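Local coordinates for protein putative oxidoreductase (Pseudomonas putida, PDB 3L6D) that is a putative oxidoreductase that probably binds NADP through a Rossmann-type domain, its substrate not established, at residues H94-D99 with G119-K124; F10-I15 with A68-L73; G145-F150 with F166-E171. All coordinates share one frame; numbering follows the deposited sequence.

Interaction 1: H94-D99 with G119-K124; sequences HRTIVD and GGHYVK
In the beta-alpha-beta unit formed by strand 96-99, helix 105-117 and strand 121-128, Y122, near the start of strand 121-128, reaches forward along the sheet to D99 at the end of strand 96-99. Y122 OH donates to D99 OD2 at 2.6 Å. This oxygen sits at the edge of the ring, near its plane, while the carboxylate and ring planes stand 80° apart; the hydroxyl meets OD2 on its anti side, 26° out of the carboxylate plane. With CG anti to the backbone N (chi1 177°), the ring is carried along the strand toward D99, and its CE1 lies 3.6 Å from D99 CB. D99 OD1 takes the backbone N-H of T101. A phenylalanine in place of Y122 would probably leave D99 OD2 without this donor and the carboxylate less firmly held in its rotation.

Within this right-handed crossover of the Rossmann type the strands pair in parallel: H121 N donates to R95 O, I97 N to H121 O (2.9 Å), V123 N to I97 O (2.8 Å) and D99 N to V123 O. On the face bearing T96, H121, V98 and V123, T96 CG2 meets V123 CG2 at 3.9 Å. Before the strands begin, H94 N donates to G119 O (2.8 Å) from above the carbonyl plane, and one water joins H94 ND1 to H121 NE2, in the plane of both imidazoles.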
ATOM      1  N   HIS B  94     -10.625 -24.360 -33.826  1.00 19.87           N
ATOM      2  CA  HIS B  94      -9.654 -25.093 -33.015  1.00 21.87           C
ATOM      3  C   HIS B  94      -8.441 -24.284 -32.561  1.00 22.21           C
ATOM      4  O   HIS B  94      -7.400 -24.858 -32.222  1.00 23.20           O
ATOM      5  CB  HIS B  94      -9.210 -26.345 -33.749  1.00 22.62           C
ATOM      6  CG  HIS B  94     -10.353 -27.139 -34.264  1.00 25.76           C
ATOM      7  ND1 HIS B  94     -11.395 -27.538 -33.450  1.00 23.82           N
ATOM      8  CD2 HIS B  94     -10.660 -27.549 -35.513  1.00 23.79           C
ATOM      9  CE1 HIS B  94     -12.272 -28.207 -34.173  1.00 25.53           C
ATOM     10  NE2 HIS B  94     -11.844 -28.238 -35.424  1.00 26.25           N
ATOM     11  N   ARG B  95      -8.589 -22.968 -32.508  1.00 20.71           N
ATOM     12  CA  ARG B  95      -7.525 -22.104 -31.967  1.00 21.93           C
ATOM     13  C   ARG B  95      -8.031 -21.375 -30.749  1.00 22.04           C
ATOM     14  O   ARG B  95      -9.209 -21.065 -30.645  1.00 23.31           O
ATOM     15  CB  ARG B  95      -7.079 -21.037 -33.013  1.00 21.86           C
ATOM     16  CG  ARG B  95      -6.591 -21.611 -34.359  1.00 16.40           C
ATOM     17  CD  ARG B  95      -5.385 -22.505 -34.065  1.00 23.16           C
ATOM     18  NE  ARG B  95      -4.696 -22.921 -35.272  1.00 21.36           N
ATOM     19  CZ  ARG B  95      -4.982 -24.014 -35.981  1.00 25.50           C
ATOM     20  NH1 ARG B  95      -5.989 -24.815 -35.639  1.00 22.25           N
ATOM     21  NH2 ARG B  95      -4.245 -24.301 -37.056  1.00 22.57           N
ATOM     22  N   THR B  96      -7.134 -21.073 -29.833  1.00 22.29           N
ATOM     23  CA  THR B  96      -7.497 -20.269 -28.659  1.00 22.36           C
ATOM     24  C   THR B  96      -6.976 -18.853 -28.896  1.00 21.34           C
ATOM     25  O   THR B  96      -5.813 -18.682 -29.262  1.00 20.32           O
ATOM     26  CB  THR B  96      -6.868 -20.873 -27.423  1.00 22.69           C
ATOM     27  OG1 THR B  96      -7.441 -22.172 -27.241  1.00 20.49           O
ATOM     28  CG2 THR B  96      -7.117 -19.950 -26.113  1.00 21.60           C
ATOM     29  N   ILE B  97      -7.858 -17.864 -28.759  1.00 20.16           N
ATOM     30  CA  ILE B  97      -7.472 -16.457 -28.782  1.00 20.57           C
ATOM     31  C   ILE B  97      -7.355 -16.033 -27.351  1.00 20.74           C
ATOM     32  O   ILE B  97      -8.351 -16.154 -26.588  1.00 22.14           O
ATOM     33  CB  ILE B  97      -8.597 -15.597 -29.436  1.00 22.87           C
ATOM     34  CG1 ILE B  97      -8.900 -16.089 -30.846  1.00 32.47           C
ATOM     35  CG2 ILE B  97      -8.233 -14.112 -29.470  1.00 32.29           C
ATOM     36  CD1 ILE B  97      -7.652 -16.303 -31.708  1.00 25.17           C
ATOM     37  N   VAL B  98      -6.202 -15.491 -26.978  1.00 19.00           N
ATOM     38  CA  VAL B  98      -6.012 -14.899 -25.623  1.00 19.58           C
ATOM     39  C   VAL B  98      -5.967 -13.369 -25.765  1.00 19.87           C
ATOM     40  O   VAL B  98      -5.001 -12.824 -26.316  1.00 19.69           O
ATOM     41  CB  VAL B  98      -4.719 -15.452 -24.947  1.00 19.33           C
ATOM     42  CG1 VAL B  98      -4.630 -14.972 -23.458  1.00 23.74           C
ATOM     43  CG2 VAL B  98      -4.711 -16.970 -24.991  1.00 19.79           C
ATOM     44  N   ASP B  99      -7.034 -12.701 -25.324  1.00 19.44           N
ATOM     45  CA  ASP B  99      -7.302 -11.310 -25.638  1.00 21.64           C
ATOM     46  C   ASP B  99      -6.942 -10.427 -24.467  1.00 21.97           C
ATOM     47  O   ASP B  99      -7.674 -10.398 -23.461  1.00 20.34           O
ATOM     48  CB  ASP B  99      -8.812 -11.167 -25.958  1.00 23.02           C
ATOM     49  CG  ASP B  99      -9.201  -9.795 -26.486  1.00 35.69           C
ATOM     50  OD1 ASP B  99      -8.339  -8.901 -26.682  1.00 25.95           O
ATOM     51  OD2 ASP B  99     -10.405  -9.625 -26.727  1.00 25.34           O
ATOM     52  N   GLY B 119     -15.853 -21.842 -33.919  1.00 25.11           N
ATOM     53  CA  GLY B 119     -15.224 -23.074 -33.419  1.00 24.47           C
ATOM     54  C   GLY B 119     -13.874 -22.879 -32.736  1.00 24.23           C
ATOM     55  O   GLY B 119     -13.093 -23.832 -32.544  1.00 24.71           O
ATOM     56  N   GLY B 120     -13.588 -21.652 -32.345  1.00 23.63           N
ATOM     57  CA  GLY B 120     -12.378 -21.375 -31.582  1.00 23.52           C
ATOM     58  C   GLY B 120     -12.719 -21.207 -30.115  1.00 23.19           C
ATOM     59  O   GLY B 120     -13.860 -21.391 -29.714  1.00 23.23           O
ATOM     60  N   HIS B 121     -11.743 -20.841 -29.309  1.00 23.20           N
ATOM     61  CA  HIS B 121     -11.966 -20.710 -27.879  1.00 23.15           C
ATOM     62  C   HIS B 121     -11.472 -19.349 -27.518  1.00 22.96           C
ATOM     63  O   HIS B 121     -10.451 -18.900 -28.073  1.00 24.19           O
ATOM     64  CB  HIS B 121     -11.174 -21.782 -27.147  1.00 23.68           C
ATOM     65  CG  HIS B 121     -11.420 -23.146 -27.693  1.00 26.86           C
ATOM     66  ND1 HIS B 121     -12.588 -23.841 -27.446  1.00 25.15           N
ATOM     67  CD2 HIS B 121     -10.683 -23.922 -28.533  1.00 25.84           C
ATOM     68  CE1 HIS B 121     -12.540 -25.005 -28.076  1.00 26.77           C
ATOM     69  NE2 HIS B 121     -11.400 -25.076 -28.747  1.00 26.56           N
ATOM     70  N   TYR B 122     -12.203 -18.665 -26.652  1.00 20.03           N
ATOM     71  CA  TYR B 122     -11.869 -17.285 -26.351  1.00 19.96           C
ATOM     72  C   TYR B 122     -11.451 -17.152 -24.889  1.00 18.63           C
ATOM     73  O   TYR B 122     -12.195 -17.573 -23.992  1.00 17.43           O
ATOM     74  CB  TYR B 122     -13.076 -16.395 -26.642  1.00 21.86           C
ATOM     75  CG  TYR B 122     -12.811 -14.963 -26.286  1.00 22.50           C
ATOM     76  CD1 TYR B 122     -12.143 -14.115 -27.179  1.00 23.23           C
ATOM     77  CD2 TYR B 122     -13.217 -14.451 -25.053  1.00 23.44           C
ATOM     78  CE1 TYR B 122     -11.915 -12.781 -26.849  1.00 24.53           C
ATOM     79  CE2 TYR B 122     -12.970 -13.132 -24.708  1.00 23.40           C
ATOM     80  CZ  TYR B 122     -12.309 -12.313 -25.608  1.00 23.74           C
ATOM     81  OH  TYR B 122     -12.064 -11.002 -25.238  1.00 26.75           O
ATOM     82  N   VAL B 123     -10.236 -16.670 -24.642  1.00 18.55           N
ATOM     83  CA  VAL B 123      -9.828 -16.326 -23.271  1.00 18.47           C
ATOM     84  C   VAL B 123      -9.527 -14.849 -23.166  1.00 19.30           C
ATOM     85  O   VAL B 123      -8.764 -14.300 -24.001  1.00 20.21           O
ATOM     86  CB  VAL B 123      -8.554 -17.141 -22.831  1.00 17.30           C
ATOM     87  CG1 VAL B 123      -8.134 -16.750 -21.417  1.00 19.63           C
ATOM     88  CG2 VAL B 123      -8.811 -18.648 -22.905  1.00 19.88           C
ATOM     89  N   LYS B 124     -10.109 -14.185 -22.178  1.00 18.89           N
ATOM     90  CA  LYS B 124      -9.799 -12.766 -21.979  1.00 21.49           C
ATOM     91  C   LYS B 124      -8.720 -12.708 -20.882  1.00 22.15           C
ATOM     92  O   LYS B 124      -8.823 -13.415 -19.902  1.00 22.20           O
ATOM     93  CB  LYS B 124     -11.033 -11.987 -21.496  1.00 21.42           C
ATOM     94  CG  LYS B 124     -10.731 -10.525 -21.100  1.00 24.85           C
ATOM     95  CD  LYS B 124     -12.043  -9.851 -20.502  1.00 22.62           C
ATOM     96  CE  LYS B 124     -11.774  -8.341 -20.176  1.00 25.29           C
ATOM     97  NZ  LYS B 124     -11.331  -7.675 -21.449  1.00 22.71           N
TER
HETATM   98  O   HOH W   1     -10.756 -27.152 -30.371  1.00 26.30           O
HETATM   99  O   HOH W   2      -9.024  -8.219 -22.748  1.00 30.22           O

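Interaction 2: F10-I15 with A68-L73; sequences FDVSVI and ATIFVL
S13 O accepts the shortest bond between the two strands, from I70 N at 2.7 Å, with the donor tilted 26° from the carbonyl plane; the CA of T69 also leans on this oxygen, at 3.3 Å. The pairing joins strand 12-15 to strand 68-71, parallel neighbours in the middle of the Rossmann-type sheet. Strand 12-15 leads into the turn and helix start that carry G16, G18 and G21, a GxGxxG pattern consistent with a dinucleotide-binding loop. Three more backbone bonds complete the pairing: S13 N to A68 O, I15 N to I70 O and V72 N to I15 O, the last at 3.0 Å, beyond the end of strand 68-71.

On the face shared by S13, I15, T69 and F71, the S13 CB lies 3.6 Å from T69 OG1. The S13 hydroxyl itself is engaged elsewhere, with A62 O and S66 OG, so the serine ties this strand to helix 59-65 and the loop after it. I15 crosses T69 at a slant: its chain is extended (chi2 180°), which takes CD1 out to T69 CG2 at 3.7 Å and to within 4.3 Å of F71 CE1. F71 in turn packs against V82 and L83 of helix 76-84, while I15 touches A62 of helix 59-65.

On the other face V14 and I70 are paired, V14 CG2 approaching I70 CB. V12 joins them from the strand's start: its CG2, anti to the backbone N, meets the end of the I70 chain, with V12 CG2 3.7 Å from I70 CD1.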
ATOM      1  N   PHE B  10       4.979 -23.590 -34.452  1.00 20.34           N
ATOM      2  CA  PHE B  10       5.069 -22.512 -33.478  1.00 19.76           C
ATOM      3  C   PHE B  10       4.270 -22.821 -32.223  1.00 19.81           C
ATOM      4  O   PHE B  10       3.290 -23.615 -32.256  1.00 20.55           O
ATOM      5  CB  PHE B  10       4.628 -21.180 -34.098  1.00 21.06           C
ATOM      6  CG  PHE B  10       5.529 -20.755 -35.186  1.00 19.20           C
ATOM      7  CD1 PHE B  10       6.696 -20.065 -34.912  1.00 20.39           C
ATOM      8  CD2 PHE B  10       5.254 -21.144 -36.504  1.00 21.12           C
ATOM      9  CE1 PHE B  10       7.549 -19.700 -35.958  1.00 19.47           C
ATOM     10  CE2 PHE B  10       6.093 -20.789 -37.543  1.00 19.74           C
ATOM     11  CZ  PHE B  10       7.251 -20.084 -37.269  1.00 22.43           C
ATOM     12  N   ASP B  11       4.703 -22.221 -31.120  1.00 18.67           N
ATOM     13  CA  ASP B  11       4.035 -22.410 -29.840  1.00 18.76           C
ATOM     14  C   ASP B  11       2.930 -21.387 -29.597  1.00 19.10           C
ATOM     15  O   ASP B  11       1.969 -21.650 -28.858  1.00 21.47           O
ATOM     16  CB  ASP B  11       5.088 -22.291 -28.749  1.00 19.68           C
ATOM     17  CG  ASP B  11       6.112 -23.372 -28.852  1.00 22.15           C
ATOM     18  OD1 ASP B  11       5.692 -24.544 -28.830  1.00 20.59           O
ATOM     19  OD2 ASP B  11       7.305 -23.054 -28.977  1.00 20.90           O
ATOM     20  N   VAL B  12       3.079 -20.215 -30.194  1.00 17.57           N
ATOM     21  CA  VAL B  12       2.203 -19.068 -29.893  1.00 15.56           C
ATOM     22  C   VAL B  12       2.373 -18.014 -30.958  1.00 16.43           C
ATOM     23  O   VAL B  12       3.474 -17.791 -31.465  1.00 16.60           O
ATOM     24  CB  VAL B  12       2.492 -18.463 -28.486  1.00 15.40           C
ATOM     25  CG1 VAL B  12       3.951 -17.988 -28.352  1.00 17.04           C
ATOM     26  CG2 VAL B  12       1.476 -17.318 -28.134  1.00 16.92           C
ATOM     27  N   SER B  13       1.279 -17.342 -31.312  1.00 16.56           N
ATOM     28  CA  SER B  13       1.373 -16.236 -32.253  1.00 17.86           C
ATOM     29  C   SER B  13       0.952 -15.008 -31.452  1.00 18.74           C
ATOM     30  O   SER B  13       0.224 -15.139 -30.463  1.00 18.79           O
ATOM     31  CB  SER B  13       0.399 -16.414 -33.434  1.00 17.48           C
ATOM     32  OG  SER B  13       0.802 -17.523 -34.252  1.00 19.19           O
ATOM     33  N   VAL B  14       1.447 -13.845 -31.863  1.00 18.92           N
ATOM     34  CA  VAL B  14       1.106 -12.581 -31.199  1.00 20.37           C
ATOM     35  C   VAL B  14       0.711 -11.601 -32.287  1.00 20.28           C
ATOM     36  O   VAL B  14       1.464 -11.356 -33.238  1.00 19.52           O
ATOM     37  CB  VAL B  14       2.318 -11.998 -30.389  1.00 21.21           C
ATOM     38  CG1 VAL B  14       1.896 -10.706 -29.631  1.00 19.06           C
ATOM     39  CG2 VAL B  14       2.834 -12.994 -29.404  1.00 19.17           C
ATOM     40  N   ILE B  15      -0.444 -11.032 -32.099  1.00 21.88           N
ATOM     41  CA  ILE B  15      -0.975 -10.115 -33.032  1.00 24.63           C
ATOM     42  C   ILE B  15      -1.191  -8.781 -32.363  1.00 26.09           C
ATOM     43  O   ILE B  15      -1.890  -8.634 -31.407  1.00 23.79           O
ATOM     44  CB  ILE B  15      -2.233 -10.663 -33.589  1.00 26.28           C
ATOM     45  CG1 ILE B  15      -1.910 -11.764 -34.554  1.00 28.73           C
ATOM     46  CG2 ILE B  15      -3.012  -9.609 -34.250  1.00 30.84           C
ATOM     47  CD1 ILE B  15      -3.051 -12.316 -35.118  1.00 29.80           C
ATOM     48  N   ALA B  68      -2.419 -21.237 -30.113  1.00 19.20           N
ATOM     49  CA  ALA B  68      -2.973 -20.059 -29.418  1.00 18.74           C
ATOM     50  C   ALA B  68      -2.395 -18.793 -30.037  1.00 18.59           C
ATOM     51  O   ALA B  68      -1.211 -18.749 -30.388  1.00 17.92           O
ATOM     52  CB  ALA B  68      -2.634 -20.087 -27.945  1.00 19.04           C
ATOM     53  N   THR B  69      -3.218 -17.749 -30.089  1.00 17.43           N
ATOM     54  CA  THR B  69      -2.769 -16.484 -30.573  1.00 20.34           C
ATOM     55  C   THR B  69      -3.100 -15.438 -29.494  1.00 21.54           C
ATOM     56  O   THR B  69      -4.229 -15.384 -28.978  1.00 23.29           O
ATOM     57  CB  THR B  69      -3.476 -16.085 -31.893  1.00 20.73           C
ATOM     58  OG1 THR B  69      -3.110 -16.993 -32.932  1.00 21.28           O
ATOM     59  CG2 THR B  69      -3.046 -14.697 -32.313  1.00 19.34           C
ATOM     60  N   ILE B  70      -2.118 -14.621 -29.147  1.00 19.74           N
ATOM     61  CA  ILE B  70      -2.343 -13.571 -28.181  1.00 19.46           C
ATOM     62  C   ILE B  70      -2.724 -12.298 -28.955  1.00 20.04           C
ATOM     63  O   ILE B  70      -2.001 -11.906 -29.884  1.00 19.31           O
ATOM     64  CB  ILE B  70      -1.074 -13.379 -27.367  1.00 18.94           C
ATOM     65  CG1 ILE B  70      -0.881 -14.564 -26.427  1.00 19.36           C
ATOM     66  CG2 ILE B  70      -1.107 -12.087 -26.541  1.00 20.44           C
ATOM     67  CD1 ILE B  70       0.479 -14.531 -25.839  1.00 20.33           C
ATOM     68  N   PHE B  71      -3.862 -11.672 -28.611  1.00 22.10           N
ATOM     69  CA  PHE B  71      -4.295 -10.401 -29.243  1.00 24.17           C
ATOM     70  C   PHE B  71      -4.007  -9.224 -28.310  1.00 24.79           C
ATOM     71  O   PHE B  71      -4.380  -9.249 -27.145  1.00 24.63           O
ATOM     72  CB  PHE B  71      -5.801 -10.343 -29.469  1.00 26.23           C
ATOM     73  CG  PHE B  71      -6.298 -11.036 -30.689  1.00 30.15           C
ATOM     74  CD1 PHE B  71      -5.744 -12.210 -31.130  1.00 28.13           C
ATOM     75  CD2 PHE B  71      -7.421 -10.556 -31.326  1.00 27.67           C
ATOM     76  CE1 PHE B  71      -6.239 -12.870 -32.266  1.00 31.60           C
ATOM     77  CE2 PHE B  71      -7.947 -11.197 -32.447  1.00 31.84           C
ATOM     78  CZ  PHE B  71      -7.344 -12.369 -32.923  1.00 28.43           C
ATOM     79  N   VAL B  72      -3.325  -8.201 -28.812  1.00 25.43           N
ATOM     80  CA  VAL B  72      -3.057  -7.028 -28.001  1.00 27.98           C
ATOM     81  C   VAL B  72      -3.190  -5.846 -28.949  1.00 30.72           C
ATOM     82  O   VAL B  72      -2.225  -5.425 -29.568  1.00 30.80           O
ATOM     83  CB  VAL B  72      -1.641  -7.018 -27.332  1.00 29.55           C
ATOM     84  CG1 VAL B  72      -1.685  -6.129 -26.094  1.00 39.40           C
ATOM     85  CG2 VAL B  72      -1.141  -8.388 -26.957  1.00 39.29           C
ATOM     86  N   LEU B  73      -4.398  -5.330 -29.063  1.00 32.55           N
ATOM     87  CA  LEU B  73      -4.721  -4.386 -30.134  1.00 34.74           C
ATOM     88  C   LEU B  73      -5.113  -3.048 -29.553  1.00 35.78           C
ATOM     89  O   LEU B  73      -5.244  -2.929 -28.336  1.00 34.14           O
ATOM     90  CB  LEU B  73      -5.843  -4.940 -30.999  1.00 35.13           C
ATOM     91  CG  LEU B  73      -5.422  -6.185 -31.800  1.00 41.45           C
ATOM     92  CD1 LEU B  73      -6.642  -6.960 -32.249  1.00 36.21           C
ATOM     93  CD2 LEU B  73      -4.522  -5.855 -32.983  1.00 36.22           C
TER

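Interaction 3: G145-F150 with F166-E171; sequences GDREAF and FLPWDE
F166 lays one side of its ring against helix 147-152, touching R147 and F150 of the first turn. The ring belongs to the segment that runs from strand 163-166, outermost in this chain's sheet, into the long helix 169-199, so the contact sits where the Rossmann-type domain hands over to the C-terminal helices. R147 lies against the ring: its CA is over one face, offset toward the rim, 3.9 Å from the ring centroid in a CH-pi contact. Farther out the chain bends at chi3 (-78°), which brings the guanidinium round to F166, with its plane 62° from that of the ring. F166 CD2 stands over the centre of one guanidinium face, 3.6 Å from R147 CZ.

F150 and F166 slide past each other in opposite directions, with ring planes at 38° and centroids 5.4 Å apart, and F166 CB sits over the face of the F150 ring in a second CH-pi contact. Before the helix, D146 is the N-cap, its OD1 accepting from A149 N at 2.8 Å, a capping bond that closes the first turn, from which R147 and F150 project. G145, whose backbone angles would jam a side chain against the preceding carbonyl oxygen, presents its carbonyl O at the edge of the F166 ring, 3.5 Å from CZ. That oxygen accepts from a water 3.0 Å away, which accepts from W169 N.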
ATOM      1  N   GLY B 145     -13.359 -16.332 -19.456  1.00 23.33           N
ATOM      2  CA  GLY B 145     -13.844 -16.822 -20.759  1.00 22.96           C
ATOM      3  C   GLY B 145     -13.955 -18.337 -20.724  1.00 23.06           C
ATOM      4  O   GLY B 145     -14.736 -18.885 -19.957  1.00 21.73           O
ATOM      5  N   ASP B 146     -13.105 -19.013 -21.497  1.00 23.31           N
ATOM      6  CA  ASP B 146     -13.160 -20.461 -21.669  1.00 24.49           C
ATOM      7  C   ASP B 146     -12.175 -21.146 -20.732  1.00 22.44           C
ATOM      8  O   ASP B 146     -10.949 -21.114 -20.952  1.00 21.74           O
ATOM      9  CB  ASP B 146     -12.839 -20.778 -23.136  1.00 28.16           C
ATOM     10  CG  ASP B 146     -13.099 -22.236 -23.520  1.00 43.16           C
ATOM     11  OD1 ASP B 146     -12.534 -23.195 -22.929  1.00 30.37           O
ATOM     12  OD2 ASP B 146     -13.857 -22.414 -24.487  1.00 32.27           O
ATOM     13  N   ARG B 147     -12.698 -21.810 -19.687  1.00 21.49           N
ATOM     14  CA  ARG B 147     -11.840 -22.370 -18.655  1.00 21.27           C
ATOM     15  C   ARG B 147     -10.955 -23.469 -19.220  1.00 21.34           C
ATOM     16  O   ARG B 147      -9.792 -23.561 -18.868  1.00 21.43           O
ATOM     17  CB  ARG B 147     -12.674 -22.966 -17.479  1.00 22.49           C
ATOM     18  CG  ARG B 147     -11.854 -23.369 -16.251  1.00 31.36           C
ATOM     19  CD  ARG B 147     -12.761 -23.941 -15.085  1.00 27.69           C
ATOM     20  NE  ARG B 147     -13.460 -22.871 -14.326  1.00 35.74           N
ATOM     21  CZ  ARG B 147     -12.994 -22.246 -13.235  1.00 29.20           C
ATOM     22  NH1 ARG B 147     -11.805 -22.563 -12.712  1.00 36.89           N
ATOM     23  NH2 ARG B 147     -13.718 -21.285 -12.658  1.00 36.21           N
ATOM     24  N   GLU B 148     -11.522 -24.313 -20.069  1.00 21.59           N
ATOM     25  CA  GLU B 148     -10.766 -25.445 -20.626  1.00 23.08           C
ATOM     26  C   GLU B 148      -9.600 -24.947 -21.501  1.00 22.56           C
ATOM     27  O   GLU B 148      -8.469 -25.403 -21.346  1.00 21.89           O
ATOM     28  CB  GLU B 148     -11.692 -26.420 -21.361  1.00 26.48           C
ATOM     29  CG  GLU B 148     -12.705 -27.117 -20.423  1.00 47.33           C
ATOM     30  CD  GLU B 148     -14.101 -26.495 -20.518  1.00 32.00           C
ATOM     31  OE1 GLU B 148     -14.269 -25.292 -20.210  1.00 47.31           O
ATOM     32  OE2 GLU B 148     -15.028 -27.228 -20.967  1.00 48.38           O
ATOM     33  N   ALA B 149      -9.864 -23.976 -22.369  1.00 21.60           N
ATOM     34  CA  ALA B 149      -8.774 -23.416 -23.204  1.00 20.72           C
ATOM     35  C   ALA B 149      -7.704 -22.714 -22.348  1.00 20.73           C
ATOM     36  O   ALA B 149      -6.476 -22.790 -22.649  1.00 21.11           O
ATOM     37  CB  ALA B 149      -9.340 -22.444 -24.243  1.00 19.76           C
ATOM     38  N   PHE B 150      -8.142 -21.989 -21.310  1.00 20.37           N
ATOM     39  CA  PHE B 150      -7.195 -21.388 -20.400  1.00 21.28           C
ATOM     40  C   PHE B 150      -6.294 -22.474 -19.747  1.00 21.89           C
ATOM     41  O   PHE B 150      -5.083 -22.306 -19.671  1.00 21.72           O
ATOM     42  CB  PHE B 150      -7.886 -20.556 -19.297  1.00 22.41           C
ATOM     43  CG  PHE B 150      -6.977 -20.294 -18.119  1.00 23.36           C
ATOM     44  CD1 PHE B 150      -6.041 -19.287 -18.181  1.00 24.96           C
ATOM     45  CD2 PHE B 150      -7.031 -21.095 -16.998  1.00 24.65           C
ATOM     46  CE1 PHE B 150      -5.164 -19.045 -17.112  1.00 25.91           C
ATOM     47  CE2 PHE B 150      -6.174 -20.888 -15.915  1.00 24.94           C
ATOM     48  CZ  PHE B 150      -5.256 -19.850 -15.963  1.00 26.70           C
ATOM     49  N   PHE B 166      -7.852 -18.004 -12.903  1.00 25.75           N
ATOM     50  CA  PHE B 166      -9.030 -17.940 -13.729  1.00 24.47           C
ATOM     51  C   PHE B 166     -10.234 -17.719 -12.814  1.00 23.82           C
ATOM     52  O   PHE B 166     -10.439 -18.428 -11.813  1.00 21.94           O
ATOM     53  CB  PHE B 166      -9.173 -19.240 -14.556  1.00 23.95           C
ATOM     54  CG  PHE B 166     -10.333 -19.218 -15.515  1.00 22.69           C
ATOM     55  CD1 PHE B 166     -10.136 -18.885 -16.856  1.00 23.57           C
ATOM     56  CD2 PHE B 166     -11.617 -19.530 -15.078  1.00 24.45           C
ATOM     57  CE1 PHE B 166     -11.188 -18.860 -17.731  1.00 23.39           C
ATOM     58  CE2 PHE B 166     -12.691 -19.484 -15.963  1.00 23.02           C
ATOM     59  CZ  PHE B 166     -12.481 -19.141 -17.271  1.00 24.22           C
ATOM     60  N   LEU B 167     -11.060 -16.752 -13.188  1.00 23.80           N
ATOM     61  CA  LEU B 167     -12.333 -16.560 -12.556  1.00 22.46           C
ATOM     62  C   LEU B 167     -13.407 -16.540 -13.655  1.00 21.20           C
ATOM     63  O   LEU B 167     -13.117 -16.131 -14.796  1.00 21.58           O
ATOM     64  CB  LEU B 167     -12.341 -15.202 -11.808  1.00 22.81           C
ATOM     65  CG  LEU B 167     -11.384 -15.118 -10.618  1.00 17.74           C
ATOM     66  CD1 LEU B 167     -11.275 -13.673 -10.183  1.00 22.77           C
ATOM     67  CD2 LEU B 167     -11.949 -16.009  -9.512  1.00 23.43           C
ATOM     68  N   PRO B 168     -14.647 -16.944 -13.315  1.00 20.07           N
ATOM     69  CA  PRO B 168     -15.729 -16.870 -14.302  1.00 20.58           C
ATOM     70  C   PRO B 168     -16.037 -15.418 -14.648  1.00 21.91           C
ATOM     71  O   PRO B 168     -15.781 -14.519 -13.828  1.00 20.17           O
ATOM     72  CB  PRO B 168     -16.941 -17.512 -13.562  1.00 20.95           C
ATOM     73  CG  PRO B 168     -16.640 -17.359 -12.114  1.00 28.36           C
ATOM     74  CD  PRO B 168     -15.105 -17.496 -12.017  1.00 20.01           C
ATOM     75  N   TRP B 169     -16.595 -15.210 -15.843  1.00 23.51           N
ATOM     76  CA  TRP B 169     -16.773 -13.898 -16.450  1.00 25.05           C
ATOM     77  C   TRP B 169     -17.104 -12.729 -15.485  1.00 25.15           C
ATOM     78  O   TRP B 169     -16.387 -11.739 -15.388  1.00 23.68           O
ATOM     79  CB  TRP B 169     -17.826 -13.971 -17.582  1.00 27.49           C
ATOM     80  CG  TRP B 169     -17.689 -12.788 -18.452  1.00 32.48           C
ATOM     81  CD1 TRP B 169     -18.326 -11.577 -18.293  1.00 29.97           C
ATOM     82  CD2 TRP B 169     -16.769 -12.620 -19.562  1.00 30.57           C
ATOM     83  NE1 TRP B 169     -17.894 -10.690 -19.278  1.00 33.80           N
ATOM     84  CE2 TRP B 169     -16.929 -11.304 -20.049  1.00 31.76           C
ATOM     85  CE3 TRP B 169     -15.884 -13.469 -20.223  1.00 31.72           C
ATOM     86  CZ2 TRP B 169     -16.207 -10.814 -21.166  1.00 32.87           C
ATOM     87  CZ3 TRP B 169     -15.172 -12.975 -21.345  1.00 32.93           C
ATOM     88  CH2 TRP B 169     -15.325 -11.661 -21.780  1.00 29.84           C
ATOM     89  N   ASP B 170     -18.197 -12.835 -14.774  1.00 26.14           N
ATOM     90  CA  ASP B 170     -18.623 -11.673 -14.041  1.00 28.99           C
ATOM     91  C   ASP B 170     -17.767 -11.409 -12.802  1.00 27.12           C
ATOM     92  O   ASP B 170     -17.525 -10.231 -12.441  1.00 24.55           O
ATOM     93  CB  ASP B 170     -20.105 -11.793 -13.759  1.00 33.55           C
ATOM     94  CG  ASP B 170     -20.905 -11.779 -15.066  1.00 52.28           C
ATOM     95  OD1 ASP B 170     -20.814 -10.760 -15.810  1.00 36.61           O
ATOM     96  OD2 ASP B 170     -21.532 -12.814 -15.391  1.00 36.99           O
ATOM     97  N   GLU B 171     -17.254 -12.497 -12.218  1.00 24.31           N
ATOM     98  CA  GLU B 171     -16.326 -12.341 -11.101  1.00 23.34           C
ATOM     99  C   GLU B 171     -14.986 -11.745 -11.584  1.00 21.72           C
ATOM    100  O   GLU B 171     -14.411 -10.892 -10.916  1.00 22.12           O
ATOM    101  CB  GLU B 171     -16.108 -13.681 -10.410  1.00 22.39           C
ATOM    102  CG  GLU B 171     -17.388 -14.158  -9.715  1.00 26.77           C
ATOM    103  CD  GLU B 171     -17.174 -15.408  -8.909  1.00 22.67           C
ATOM    104  OE1 GLU B 171     -16.045 -15.902  -8.879  1.00 26.39           O
ATOM    105  OE2 GLU B 171     -18.152 -15.924  -8.311  1.00 28.09           O
TER
HETATM  106  O   HOH W   3     -16.297 -17.683 -17.666  1.00 27.21           O

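How the interactions relate
From the N terminus, interaction 2 comes first, closing a loop of 52 residues that contains the turn after strand 12-15 and two further strands of the sheet. Interaction 1 then closes a shorter loop round helix 105-117, and interaction 3 closes a 15-residue loop holding the rest of helix 147-152, helix 154-157 and most of strand 163-166, tying helix 147-152 to the lead-in of helix 169-199. The three run in series, with neither nesting nor crossing. Interactions 1 and 2 share one sheet, strands 68-71 and 96-99 being neighbours, and I97 CG2 packs on F71. Interaction 3 adjoins interaction 1, where A149 packs on H121 and T96, but does not touch interaction 2.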